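PDB 7EDR: Moesin/ezrin/radixin homolog 2 from Drosophila melanogaster, which is the fly Merlin, a FERM-domain protein related to ezrin, radixin and moesin that probably connects membrane proteins with the cell cortex and takes part in growth control. Local coordinates for residues C[43-49]-C[81-87]; C[134-140]-C[179-185]; C[243-249]-C[260-264]. All blocks are in the same frame, centred on the assembly; numbering follows the deposited sequence.

Contact 1: residues C[43-49]-C[81-87]; sequences WYFGLQY and FSFYAKF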
loop_
_atom_site.group_PDB
_atom_site.type_symbol
_atom_site.label_atom_id
_atom_site.label_comp_id
_atom_site.label_asym_id
_atom_site.label_seq_id
_atom_site.Cartn_x
_atom_site.Cartn_y
_atom_site.Cartn_z
ATOM N N TRP C 43 -8.528 -5.130 16.662
ATOM C CA TRP C 43 -9.412 -3.974 16.558
ATOM C C TRP C 43 -10.888 -4.356 16.420
ATOM O O TRP C 43 -11.761 -3.550 16.777
ATOM C CB TRP C 43 -8.976 -3.102 15.380
ATOM C CG TRP C 43 -8.338 -3.842 14.245
ATOM C CD1 TRP C 43 -8.974 -4.484 13.224
ATOM C CD2 TRP C 43 -6.935 -3.991 14.002
ATOM N NE1 TRP C 43 -8.054 -5.031 12.363
ATOM C CE2 TRP C 43 -6.794 -4.743 12.818
ATOM C CE3 TRP C 43 -5.785 -3.548 14.662
ATOM C CZ2 TRP C 43 -5.546 -5.073 12.284
ATOM C CZ3 TRP C 43 -4.540 -3.886 14.136
ATOM C CH2 TRP C 43 -4.434 -4.644 12.958
ATOM N N TYR C 44 -11.193 -5.555 15.930
ATOM C CA TYR C 44 -12.584 -5.963 15.815
ATOM C C TYR C 44 -13.206 -6.340 17.158
ATOM O O TYR C 44 -14.442 -6.426 17.252
ATOM C CB TYR C 44 -12.710 -7.154 14.856
ATOM C CG TYR C 44 -12.124 -6.949 13.464
ATOM C CD1 TYR C 44 -12.705 -6.059 12.560
ATOM C CD2 TYR C 44 -11.008 -7.671 13.042
ATOM C CE1 TYR C 44 -12.183 -5.879 11.296
ATOM C CE2 TYR C 44 -10.480 -7.503 11.776
ATOM C CZ TYR C 44 -11.070 -6.601 10.900
ATOM O OH TYR C 44 -10.556 -6.419 9.620
ATOM N N PHE C 45 -12.399 -6.562 18.198
ATOM C CA PHE C 45 -12.838 -7.384 19.318
ATOM C C PHE C 45 -12.977 -6.570 20.598
ATOM O O PHE C 45 -12.449 -5.458 20.721
ATOM C CB PHE C 45 -11.882 -8.569 19.519
ATOM C CG PHE C 45 -11.928 -9.585 18.391
ATOM C CD1 PHE C 45 -11.064 -9.487 17.314
ATOM C CD2 PHE C 45 -12.860 -10.612 18.397
ATOM C CE1 PHE C 45 -11.114 -10.397 16.273
ATOM C CE2 PHE C 45 -12.924 -11.523 17.364
ATOM C CZ PHE C 45 -12.044 -11.418 16.299
ATOM N N GLY C 46 -13.714 -7.137 21.553
ATOM C CA GLY C 46 -13.952 -6.497 22.836
ATOM C C GLY C 46 -14.372 -7.498 23.896
ATOM O O GLY C 46 -14.697 -8.655 23.612
ATOM N N LEU C 47 -14.361 -7.033 25.145
ATOM C CA LEU C 47 -14.729 -7.852 26.295
ATOM C C LEU C 47 -16.089 -7.385 26.793
ATOM O O LEU C 47 -16.227 -6.251 27.271
ATOM C CB LEU C 47 -13.671 -7.766 27.392
ATOM C CG LEU C 47 -12.355 -8.449 27.020
ATOM C CD1 LEU C 47 -11.177 -7.841 27.772
ATOM C CD2 LEU C 47 -12.438 -9.944 27.274
ATOM N N GLN C 48 -17.087 -8.257 26.676
ATOM C CA GLN C 48 -18.456 -7.924 27.039
ATOM C C GLN C 48 -18.818 -8.556 28.379
ATOM O O GLN C 48 -18.315 -9.630 28.738
ATOM C CB GLN C 48 -19.424 -8.381 25.949
ATOM C CG GLN C 48 -20.813 -7.837 26.108
ATOM C CD GLN C 48 -21.725 -8.219 24.957
ATOM O OE1 GLN C 48 -22.200 -9.347 24.890
ATOM N NE2 GLN C 48 -21.983 -7.283 24.059
ATOM N N TYR C 49 -19.672 -7.864 29.133
ATOM C CA TYR C 49 -20.074 -8.333 30.458
ATOM C C TYR C 49 -21.394 -7.683 30.853
ATOM O O TYR C 49 -21.842 -6.712 30.240
ATOM C CB TYR C 49 -19.008 -8.033 31.522
ATOM C CG TYR C 49 -18.845 -6.566 31.825
ATOM C CD1 TYR C 49 -18.131 -5.735 30.967
ATOM C CD2 TYR C 49 -19.402 -6.007 32.967
ATOM C CE1 TYR C 49 -17.975 -4.383 31.242
ATOM C CE2 TYR C 49 -19.253 -4.658 33.248
ATOM C CZ TYR C 49 -18.541 -3.851 32.378
ATOM O OH TYR C 49 -18.377 -2.511 32.647
ATOM N N PHE C 81 -16.273 -12.514 31.451
ATOM C CA PHE C 81 -16.364 -11.761 30.215
ATOM C C PHE C 81 -16.551 -12.699 29.030
ATOM O O PHE C 81 -16.053 -13.834 29.020
ATOM C CB PHE C 81 -15.103 -10.924 29.996
ATOM C CG PHE C 81 -14.796 -9.974 31.116
ATOM C CD1 PHE C 81 -15.442 -8.750 31.196
ATOM C CD2 PHE C 81 -13.855 -10.299 32.084
ATOM C CE1 PHE C 81 -15.159 -7.862 32.221
ATOM C CE2 PHE C 81 -13.560 -9.413 33.111
ATOM C CZ PHE C 81 -14.212 -8.188 33.177
ATOM N N SER C 82 -17.256 -12.201 28.021
ATOM C CA SER C 82 -17.274 -12.814 26.698
ATOM C C SER C 82 -16.371 -12.027 25.749
ATOM O O SER C 82 -16.439 -10.791 25.698
ATOM C CB SER C 82 -18.696 -12.856 26.149
ATOM O OG SER C 82 -19.543 -13.516 27.054
ATOM N N PHE C 83 -15.541 -12.743 24.994
ATOM C CA PHE C 83 -14.695 -12.153 23.959
ATOM C C PHE C 83 -15.408 -12.288 22.614
ATOM O O PHE C 83 -15.543 -13.400 22.088
ATOM C CB PHE C 83 -13.337 -12.845 23.934
ATOM C CG PHE C 83 -12.305 -12.134 23.115
ATOM C CD1 PHE C 83 -11.680 -10.996 23.600
ATOM C CD2 PHE C 83 -11.928 -12.622 21.871
ATOM C CE1 PHE C 83 -10.709 -10.355 22.855
ATOM C CE2 PHE C 83 -10.953 -11.979 21.115
ATOM C CZ PHE C 83 -10.344 -10.854 21.600
ATOM N N TYR C 84 -15.863 -11.156 22.067
ATOM C CA TYR C 84 -16.703 -11.100 20.868
ATOM C C TYR C 84 -16.122 -10.130 19.850
ATOM O O TYR C 84 -15.485 -9.137 20.210
ATOM C CB TYR C 84 -18.141 -10.584 21.135
ATOM C CG TYR C 84 -19.070 -11.477 21.882
ATOM C CD1 TYR C 84 -19.168 -12.828 21.575
ATOM C CD2 TYR C 84 -19.892 -10.962 22.889
ATOM C CE1 TYR C 84 -20.053 -13.668 22.271
ATOM C CE2 TYR C 84 -20.780 -11.787 23.589
ATOM C CZ TYR C 84 -20.854 -13.145 23.275
ATOM O OH TYR C 84 -21.723 -13.977 23.957
ATOM N N ALA C 85 -16.412 -10.382 18.577
ATOM C CA ALA C 85 -16.260 -9.336 17.578
ATOM C C ALA C 85 -17.306 -8.270 17.847
ATOM O O ALA C 85 -18.506 -8.567 17.891
ATOM C CB ALA C 85 -16.420 -9.887 16.166
ATOM N N LYS C 86 -16.847 -7.034 18.057
ATOM C CA LYS C 86 -17.746 -5.898 18.203
ATOM C C LYS C 86 -17.941 -5.164 16.879
ATOM O O LYS C 86 -18.984 -4.517 16.669
ATOM C CB LYS C 86 -17.197 -4.954 19.280
ATOM C CG LYS C 86 -18.034 -3.726 19.576
ATOM C CD LYS C 86 -17.398 -2.971 20.732
ATOM C CE LYS C 86 -18.225 -1.777 21.138
ATOM N NZ LYS C 86 -17.529 -1.040 22.223
ATOM N N PHE C 87 -16.957 -5.280 15.985
ATOM C CA PHE C 87 -16.958 -4.640 14.680
ATOM C C PHE C 87 -16.694 -5.694 13.619
ATOM O O PHE C 87 -16.006 -6.696 13.868
ATOM C CB PHE C 87 -15.902 -3.521 14.599
ATOM C CG PHE C 87 -16.010 -2.535 15.714
ATOM C CD1 PHE C 87 -15.143 -2.598 16.795
ATOM C CD2 PHE C 87 -17.016 -1.561 15.704
ATOM C CE1 PHE C 87 -15.254 -1.687 17.866
ATOM C CE2 PHE C 87 -17.142 -0.642 16.768
ATOM C CZ PHE C 87 -16.255 -0.708 17.851
#
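The edge of the Phe81 ring turns toward the face of Tyr49, centroids 5.7 Å apart and planes at 76°, an offset edge-to-face pair. At the other end of this antiparallel strand pair, within the ubiquitin-like lobe of the FERM domain, the planes of Phe45 and Phe83 differ by just 4°, yet the rings are displaced so far, centroids 5.2 Å apart, that little of one covers the other. Leu47 CD2 sits in the plane of the Phe83 ring, 3.9 Å from Phe83 CD1. The Tyr84 ring has Ser82 CB over one face and the amide end of Gln48 at its edge. Gln48 reaches there because its CG is anti to the backbone N (chi1 -168°) and the chain runs on extended.

Gly46 pairs with Tyr84, and Gln48 with Ser82, through two backbone hydrogen bonds each; the non-hydrogen-bonded pair Leu47-Phe83 lies between them. Leu47, Phe81 and Phe83 share the face covered by helix 26-37, while helix 99-114 packs on Phe45 and Ala85. The Tyr49 hydroxyl is hydrogen-bonded to Gln68 O. Beyond the strand end the chain of residues 86 and 87 folds round a single carbonyl: Tyr44 O accepts from Lys86 N, close to the C=O direction, at 2.6 Å, and from Phe87 N at 3.0 Å, while Phe87 CD1 lies 3.5 Å from Trp43 O.

Contact 2: residues C[134-140]-C[179-185]; sequences HVQYGPY and YMDHEPM
Helix 122-137 ends where Gly138 takes a positive phi (84°), and the chain then runs past the type I beta turn Tyr179-His182, with Tyr140 CA and Met180 CA 5.2 Å apart. The side chain that ties the two is Tyr179: with CG anti to the backbone N (chi1 168°), its ring reaches across to place OH 2.7 Å from Gly138 O, donating the hydrogen bond from a position tilted out of the carbonyl plane. Tyr140 covers one face of that ring, CB 3.7 Å from its centroid in a CH-pi contact, and turns its own ring edge toward the face at 83°. Met180 in turn lies over a face of Tyr140: CG is 3.4 Å from the ring centroid and SD 4.2 Å, a Met-aromatic contact. His134 lies across Tyr179, its CB 3.7 Å from Tyr179 CE1, and its ring edge meets His182 CB. His182 NE2 is hydrogen-bonded to Ser130 OG. Pro139 CB touches Pro184 CB, and one water bridges Tyr140 N and Tyr179 O. In this corner of the FERM central helical lobe, the bond to Gly138 O, just beyond the helix end, satisfies the buried Tyr179 hydroxyl and, with Tyr140 CB over one face, fixes the ring's position.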
loop_
_atom_site.group_PDB
_atom_site.type_symbol
_atom_site.label_atom_id
_atom_site.label_comp_id
_atom_site.label_asym_id
_atom_site.label_seq_id
_atom_site.Cartn_x
_atom_site.Cartn_y
_atom_site.Cartn_z
ATOM N N HIS C 134 -18.521 -29.684 6.555
ATOM C CA HIS C 134 -17.170 -29.764 5.998
ATOM C C HIS C 134 -16.130 -29.165 6.946
ATOM O O HIS C 134 -15.003 -29.664 7.021
ATOM C CB HIS C 134 -17.164 -29.050 4.651
ATOM C CG HIS C 134 -15.924 -29.238 3.831
ATOM N ND1 HIS C 134 -14.652 -29.197 4.364
ATOM C CD2 HIS C 134 -15.766 -29.390 2.492
ATOM C CE1 HIS C 134 -13.766 -29.345 3.394
ATOM N NE2 HIS C 134 -14.415 -29.472 2.250
ATOM N N VAL C 135 -16.480 -28.101 7.675
ATOM C CA VAL C 135 -15.531 -27.528 8.623
ATOM C C VAL C 135 -15.262 -28.497 9.771
ATOM O O VAL C 135 -14.122 -28.634 10.237
ATOM C CB VAL C 135 -16.030 -26.164 9.138
ATOM C CG1 VAL C 135 -15.379 -25.838 10.464
ATOM C CG2 VAL C 135 -15.734 -25.073 8.125
ATOM N N GLN C 136 -16.294 -29.205 10.231
ATOM C CA GLN C 136 -16.102 -30.053 11.402
ATOM C C GLN C 136 -15.478 -31.404 11.064
ATOM O O GLN C 136 -14.731 -31.946 11.881
ATOM C CB GLN C 136 -17.431 -30.261 12.121
ATOM C CG GLN C 136 -17.317 -31.094 13.374
ATOM C CD GLN C 136 -18.666 -31.358 14.009
ATOM O OE1 GLN C 136 -19.649 -30.665 13.725
ATOM N NE2 GLN C 136 -18.723 -32.366 14.871
ATOM N N TYR C 137 -15.761 -31.963 9.885
ATOM C CA TYR C 137 -15.366 -33.328 9.572
ATOM C C TYR C 137 -14.396 -33.446 8.411
ATOM O O TYR C 137 -13.998 -34.568 8.084
ATOM C CB TYR C 137 -16.599 -34.192 9.256
ATOM C CG TYR C 137 -17.526 -34.366 10.424
ATOM C CD1 TYR C 137 -17.188 -35.194 11.488
ATOM C CD2 TYR C 137 -18.740 -33.697 10.477
ATOM C CE1 TYR C 137 -18.037 -35.350 12.580
ATOM C CE2 TYR C 137 -19.598 -33.851 11.566
ATOM C CZ TYR C 137 -19.238 -34.677 12.613
ATOM O OH TYR C 137 -20.079 -34.825 13.689
ATOM N N GLY C 138 -14.018 -32.345 7.766
ATOM C CA GLY C 138 -13.149 -32.407 6.613
ATOM C C GLY C 138 -13.943 -32.678 5.358
ATOM O O GLY C 138 -15.169 -32.834 5.404
ATOM N N PRO C 139 -13.270 -32.748 4.209
ATOM C CA PRO C 139 -13.999 -32.947 2.948
ATOM C C PRO C 139 -14.745 -34.272 2.975
ATOM O O PRO C 139 -14.346 -35.215 3.662
ATOM C CB PRO C 139 -12.893 -32.940 1.882
ATOM C CG PRO C 139 -11.647 -32.385 2.574
ATOM C CD PRO C 139 -11.805 -32.755 4.021
ATOM N N TYR C 140 -15.866 -34.324 2.252
ATOM C CA TYR C 140 -16.688 -35.527 2.263
ATOM C C TYR C 140 -15.865 -36.736 1.856
ATOM O O TYR C 140 -15.210 -36.732 0.810
ATOM C CB TYR C 140 -17.881 -35.382 1.324
ATOM C CG TYR C 140 -18.510 -36.716 0.961
ATOM C CD1 TYR C 140 -19.335 -37.388 1.868
ATOM C CD2 TYR C 140 -18.292 -37.297 -0.284
ATOM C CE1 TYR C 140 -19.915 -38.601 1.548
ATOM C CE2 TYR C 140 -18.872 -38.512 -0.619
ATOM C CZ TYR C 140 -19.677 -39.163 0.302
ATOM O OH TYR C 140 -20.250 -40.372 -0.020
ATOM N N TYR C 179 -22.846 -31.206 0.735
ATOM C CA TYR C 179 -21.538 -31.487 1.321
ATOM C C TYR C 179 -20.686 -32.371 0.406
ATOM O O TYR C 179 -19.507 -32.085 0.176
ATOM C CB TYR C 179 -21.750 -32.131 2.693
ATOM C CG TYR C 179 -20.548 -32.759 3.359
ATOM C CD1 TYR C 179 -19.412 -32.009 3.651
ATOM C CD2 TYR C 179 -20.570 -34.099 3.761
ATOM C CE1 TYR C 179 -18.319 -32.579 4.285
ATOM C CE2 TYR C 179 -19.488 -34.674 4.410
ATOM C CZ TYR C 179 -18.365 -33.907 4.670
ATOM O OH TYR C 179 -17.276 -34.457 5.297
ATOM N N MET C 180 -21.279 -33.430 -0.159
ATOM C CA MET C 180 -20.533 -34.313 -1.057
ATOM C C MET C 180 -19.912 -33.576 -2.239
ATOM O O MET C 180 -18.949 -34.071 -2.831
ATOM C CB MET C 180 -21.432 -35.418 -1.621
ATOM C CG MET C 180 -21.856 -36.495 -0.648
ATOM S SD MET C 180 -22.781 -37.816 -1.482
ATOM C CE MET C 180 -22.954 -37.171 -3.156
ATOM N N ASP C 181 -20.448 -32.422 -2.603
ATOM C CA ASP C 181 -20.119 -31.773 -3.860
ATOM C C ASP C 181 -19.102 -30.657 -3.704
ATOM O O ASP C 181 -18.695 -30.068 -4.708
ATOM C CB ASP C 181 -21.397 -31.219 -4.492
ATOM C CG ASP C 181 -21.196 -30.750 -5.910
ATOM O OD1 ASP C 181 -21.621 -29.605 -6.209
ATOM O OD2 ASP C 181 -20.627 -31.524 -6.712
ATOM N N HIS C 182 -18.705 -30.332 -2.475
ATOM C CA HIS C 182 -17.744 -29.258 -2.271
ATOM C C HIS C 182 -16.405 -29.653 -2.877
ATOM O O HIS C 182 -15.964 -30.800 -2.733
ATOM C CB HIS C 182 -17.574 -28.958 -0.780
ATOM C CG HIS C 182 -18.800 -28.396 -0.124
ATOM N ND1 HIS C 182 -19.781 -27.716 -0.820
ATOM C CD2 HIS C 182 -19.202 -28.415 1.171
ATOM C CE1 HIS C 182 -20.734 -27.344 0.018
ATOM N NE2 HIS C 182 -20.409 -27.762 1.231
ATOM N N GLU C 183 -15.771 -28.718 -3.580
ATOM C CA GLU C 183 -14.365 -28.900 -3.905
ATOM C C GLU C 183 -13.594 -29.135 -2.610
ATOM O O GLU C 183 -13.862 -28.459 -1.605
ATOM C CB GLU C 183 -13.809 -27.686 -4.642
ATOM C CG GLU C 183 -13.586 -27.945 -6.120
ATOM C CD GLU C 183 -13.378 -26.665 -6.909
ATOM O OE1 GLU C 183 -12.885 -26.748 -8.061
ATOM O OE2 GLU C 183 -13.720 -25.580 -6.379
ATOM N N PRO C 184 -12.695 -30.099 -2.567
ATOM C CA PRO C 184 -12.071 -30.440 -1.283
ATOM C C PRO C 184 -11.163 -29.309 -0.840
ATOM O O PRO C 184 -10.019 -29.206 -1.287
ATOM C CB PRO C 184 -11.304 -31.726 -1.593
ATOM C CG PRO C 184 -10.958 -31.585 -3.043
ATOM C CD PRO C 184 -12.062 -30.790 -3.701
ATOM N N MET C 185 -11.690 -28.418 -0.014
ATOM C CA MET C 185 -10.933 -27.297 0.508
ATOM C C MET C 185 -10.452 -27.635 1.908
ATOM O O MET C 185 -10.946 -28.567 2.551
ATOM C CB MET C 185 -11.782 -26.025 0.549
ATOM C CG MET C 185 -12.602 -25.742 -0.712
ATOM S SD MET C 185 -13.876 -24.473 -0.438
ATOM C CE MET C 185 -15.335 -25.250 -1.183
HETATM O O HOH W 1 -16.789 -32.019 1.063
#

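Contact 3: residues C[243-249]-C[260-264]; sequences FQWNEIR and IRLVD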
loop_
_atom_site.group_PDB
_atom_site.type_symbol
_atom_site.label_atom_id
_atom_site.label_comp_id
_atom_site.label_asym_id
_atom_site.label_seq_id
_atom_site.Cartn_x
_atom_site.Cartn_y
_atom_site.Cartn_z
ATOM N N PHE C 243 -26.888 6.675 5.658
ATOM C CA PHE C 243 -25.868 7.716 5.668
ATOM C C PHE C 243 -24.512 7.068 5.879
ATOM O O PHE C 243 -24.293 6.397 6.893
ATOM C CB PHE C 243 -26.137 8.745 6.759
ATOM C CG PHE C 243 -27.457 9.423 6.626
ATOM C CD1 PHE C 243 -28.576 8.939 7.304
ATOM C CD2 PHE C 243 -27.586 10.561 5.830
ATOM C CE1 PHE C 243 -29.817 9.589 7.190
ATOM C CE2 PHE C 243 -28.815 11.210 5.706
ATOM C CZ PHE C 243 -29.934 10.713 6.379
ATOM N N GLN C 244 -23.607 7.278 4.933
ATOM C CA GLN C 244 -22.303 6.648 4.991
ATOM C C GLN C 244 -21.388 7.392 5.962
ATOM O O GLN C 244 -21.484 8.608 6.118
ATOM C CB GLN C 244 -21.699 6.605 3.587
ATOM C CG GLN C 244 -20.741 5.441 3.397
ATOM C CD GLN C 244 -20.455 5.147 1.949
ATOM O OE1 GLN C 244 -21.067 4.256 1.349
ATOM N NE2 GLN C 244 -19.531 5.907 1.368
ATOM N N TRP C 245 -20.487 6.644 6.618
ATOM C CA TRP C 245 -19.648 7.228 7.667
ATOM C C TRP C 245 -18.956 8.504 7.210
ATOM O O TRP C 245 -18.802 9.446 8.000
ATOM C CB TRP C 245 -18.596 6.227 8.163
ATOM C CG TRP C 245 -19.180 5.240 9.082
ATOM C CD1 TRP C 245 -19.146 3.865 8.970
ATOM C CD2 TRP C 245 -19.956 5.534 10.246
ATOM N NE1 TRP C 245 -19.856 3.302 10.008
ATOM C CE2 TRP C 245 -20.369 4.305 10.794
ATOM C CE3 TRP C 245 -20.360 6.724 10.866
ATOM C CZ2 TRP C 245 -21.147 4.233 11.940
ATOM C CZ3 TRP C 245 -21.129 6.653 12.010
ATOM C CH2 TRP C 245 -21.515 5.413 12.539
ATOM N N ASN C 246 -18.525 8.561 5.945
ATOM C CA ASN C 246 -17.766 9.727 5.493
ATOM C C ASN C 246 -18.650 10.931 5.167
ATOM O O ASN C 246 -18.114 12.002 4.869
ATOM C CB ASN C 246 -16.920 9.375 4.275
ATOM C CG ASN C 246 -17.752 9.248 3.018
ATOM O OD1 ASN C 246 -18.591 8.357 2.909
ATOM N ND2 ASN C 246 -17.531 10.144 2.066
ATOM N N GLU C 247 -19.976 10.778 5.212
ATOM C CA GLU C 247 -20.927 11.883 5.153
ATOM C C GLU C 247 -21.258 12.459 6.526
ATOM O O GLU C 247 -21.929 13.502 6.593
ATOM C CB GLU C 247 -22.247 11.437 4.492
ATOM C CG GLU C 247 -22.080 10.710 3.177
ATOM C CD GLU C 247 -23.390 10.196 2.602
ATOM O OE1 GLU C 247 -24.104 9.410 3.260
ATOM O OE2 GLU C 247 -23.705 10.576 1.464
ATOM N N ILE C 248 -20.830 11.812 7.618
ATOM C CA ILE C 248 -21.228 12.210 8.972
ATOM C C ILE C 248 -20.066 12.932 9.652
ATOM O O ILE C 248 -18.955 12.395 9.748
ATOM C CB ILE C 248 -21.692 10.993 9.798
ATOM C CG1 ILE C 248 -22.880 10.312 9.111
ATOM C CG2 ILE C 248 -22.061 11.405 11.223
ATOM C CD1 ILE C 248 -23.344 9.071 9.812
ATOM N N ARG C 249 -20.330 14.148 10.138
ATOM C CA ARG C 249 -19.325 15.002 10.763
ATOM C C ARG C 249 -19.250 14.794 12.276
ATOM O O ARG C 249 -18.150 14.786 12.854
ATOM C CB ARG C 249 -19.640 16.465 10.426
ATOM C CG ARG C 249 -19.012 17.540 11.308
ATOM C CD ARG C 249 -17.549 17.725 10.996
ATOM N NE ARG C 249 -16.928 18.812 11.761
ATOM C CZ ARG C 249 -15.625 18.874 12.064
ATOM N NH1 ARG C 249 -14.789 17.900 11.683
ATOM N NH2 ARG C 249 -15.154 19.909 12.764
ATOM N N ILE C 260 -27.285 14.398 14.961
ATOM C CA ILE C 260 -26.341 13.945 13.954
ATOM C C ILE C 260 -26.110 15.085 12.984
ATOM O O ILE C 260 -27.056 15.557 12.341
ATOM C CB ILE C 260 -26.843 12.692 13.228
ATOM C CG1 ILE C 260 -26.704 11.493 14.169
ATOM C CG2 ILE C 260 -26.067 12.481 11.927
ATOM C CD1 ILE C 260 -27.468 10.329 13.717
ATOM N N ARG C 261 -24.858 15.540 12.904
ATOM C CA ARG C 261 -24.465 16.600 11.993
ATOM C C ARG C 261 -23.735 15.979 10.812
ATOM O O ARG C 261 -22.883 15.101 10.991
ATOM C CB ARG C 261 -23.578 17.628 12.698
ATOM C CG ARG C 261 -24.072 17.980 14.098
ATOM C CD ARG C 261 -23.643 19.381 14.558
ATOM N NE ARG C 261 -22.248 19.432 15.001
ATOM C CZ ARG C 261 -21.213 19.761 14.221
ATOM N NH1 ARG C 261 -19.978 19.775 14.734
ATOM N NH2 ARG C 261 -21.400 20.077 12.931
ATOM N N LEU C 262 -24.069 16.432 9.618
ATOM C CA LEU C 262 -23.465 15.925 8.399
ATOM C C LEU C 262 -22.315 16.819 7.959
ATOM O O LEU C 262 -22.242 17.997 8.314
ATOM C CB LEU C 262 -24.511 15.827 7.291
ATOM C CG LEU C 262 -25.731 14.984 7.647
ATOM C CD1 LEU C 262 -26.682 15.045 6.508
ATOM C CD2 LEU C 262 -25.338 13.545 7.883
ATOM N N VAL C 263 -21.412 16.230 7.171
ATOM C CA VAL C 263 -20.241 16.955 6.681
ATOM C C VAL C 263 -20.662 18.161 5.854
ATOM O O VAL C 263 -20.100 19.251 5.983
ATOM C CB VAL C 263 -19.333 16.015 5.871
ATOM C CG1 VAL C 263 -18.289 16.808 5.086
ATOM C CG2 VAL C 263 -18.673 15.002 6.798
ATOM N N ASP C 264 -21.630 17.973 4.970
ATOM C CA ASP C 264 -22.142 19.062 4.148
ATOM C C ASP C 264 -22.779 20.123 5.039
ATOM O O ASP C 264 -23.880 19.920 5.564
ATOM C CB ASP C 264 -23.160 18.519 3.150
ATOM C CG ASP C 264 -23.470 19.484 2.023
ATOM O OD1 ASP C 264 -23.443 20.719 2.236
ATOM O OD2 ASP C 264 -23.766 18.982 0.914
HETATM O O HOH W 2 -22.937 15.445 4.368
#
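The PH-like lobe turns here from one of its sheets to the other: a 3-10 segment, residues 245-247, follows strand 241-244 and leads into strand 248-254, which forms an antiparallel hairpin with 257-262. Across the hairpin Ile248 and Leu262 form a non-hydrogen-bonded pair with CA atoms 4.4 Å apart. Two backbone bonds flank it. Arg249 N donates to Arg261 O at 2.9 Å, and Val263 N donates to Glu247 O at 2.8 Å in a nearly straight bond (173°), although Val263 N stands above the carbonyl plane. Glu247 O also accepts from a water that takes the N-H of Asp264. Val263 has CG1 anti to its N (chi1 167°), which brings CG2 within 3.6 Å of Asn246 O.

Within the turn, Glu247 OE1 takes the backbone N-H of Gln244 at 2.8 Å, and Gln244 NE2 donates to Asn246 OD1. Outside the two segments, in the chain of another protein, a basic side chain makes a salt bridge with Glu247 OE2 and an aromatic one hydrogen-bonds Asn246 ND2.

Apolar groups fill the inner side. Ile248 CG1 lies 4.2 Å from Leu262 CD2, while Ile248 CG2 faces Ile260 CG2. Phe243 reaches the same methyl of Leu262, CD2 to CD2 at 4.3 Å. On the outer side Arg249 and Arg261 extend in one direction, Arg249 NE 4.4 Å from Arg261 NH1; like charges would be expected to disfavour closer approach.

Phe270 of strand 270-273 stacks on Phe243 and touches Ile260 and Leu262, Leu228 of strand 227-232 packs on Ile248 and Ile260, and helix 277-297 lies against Trp245 and Asn246.

Overall arrangement
The three contacts follow one another along the chain, contact 1 closing before contact 2 opens and contact 2 before contact 3, and each falls in a different lobe of the FERM domain: ubiquitin-like, central helical and PH-like. The centre of contact 1 is about 8 Å from the centre of the chain. Contacts 2 and 3 are on opposite sides of it, their centres 45 Å apart. Helix 277-297 touches both contact 1 and contact 3, whose nearest atoms are about 8 Å apart. Helix 99-114, of the central lobe, covers part of contact 1. Contact 1 is therefore placed at the junction of the lobes, whereas the other two lie within their own, contact 3 also meeting the chain of another protein.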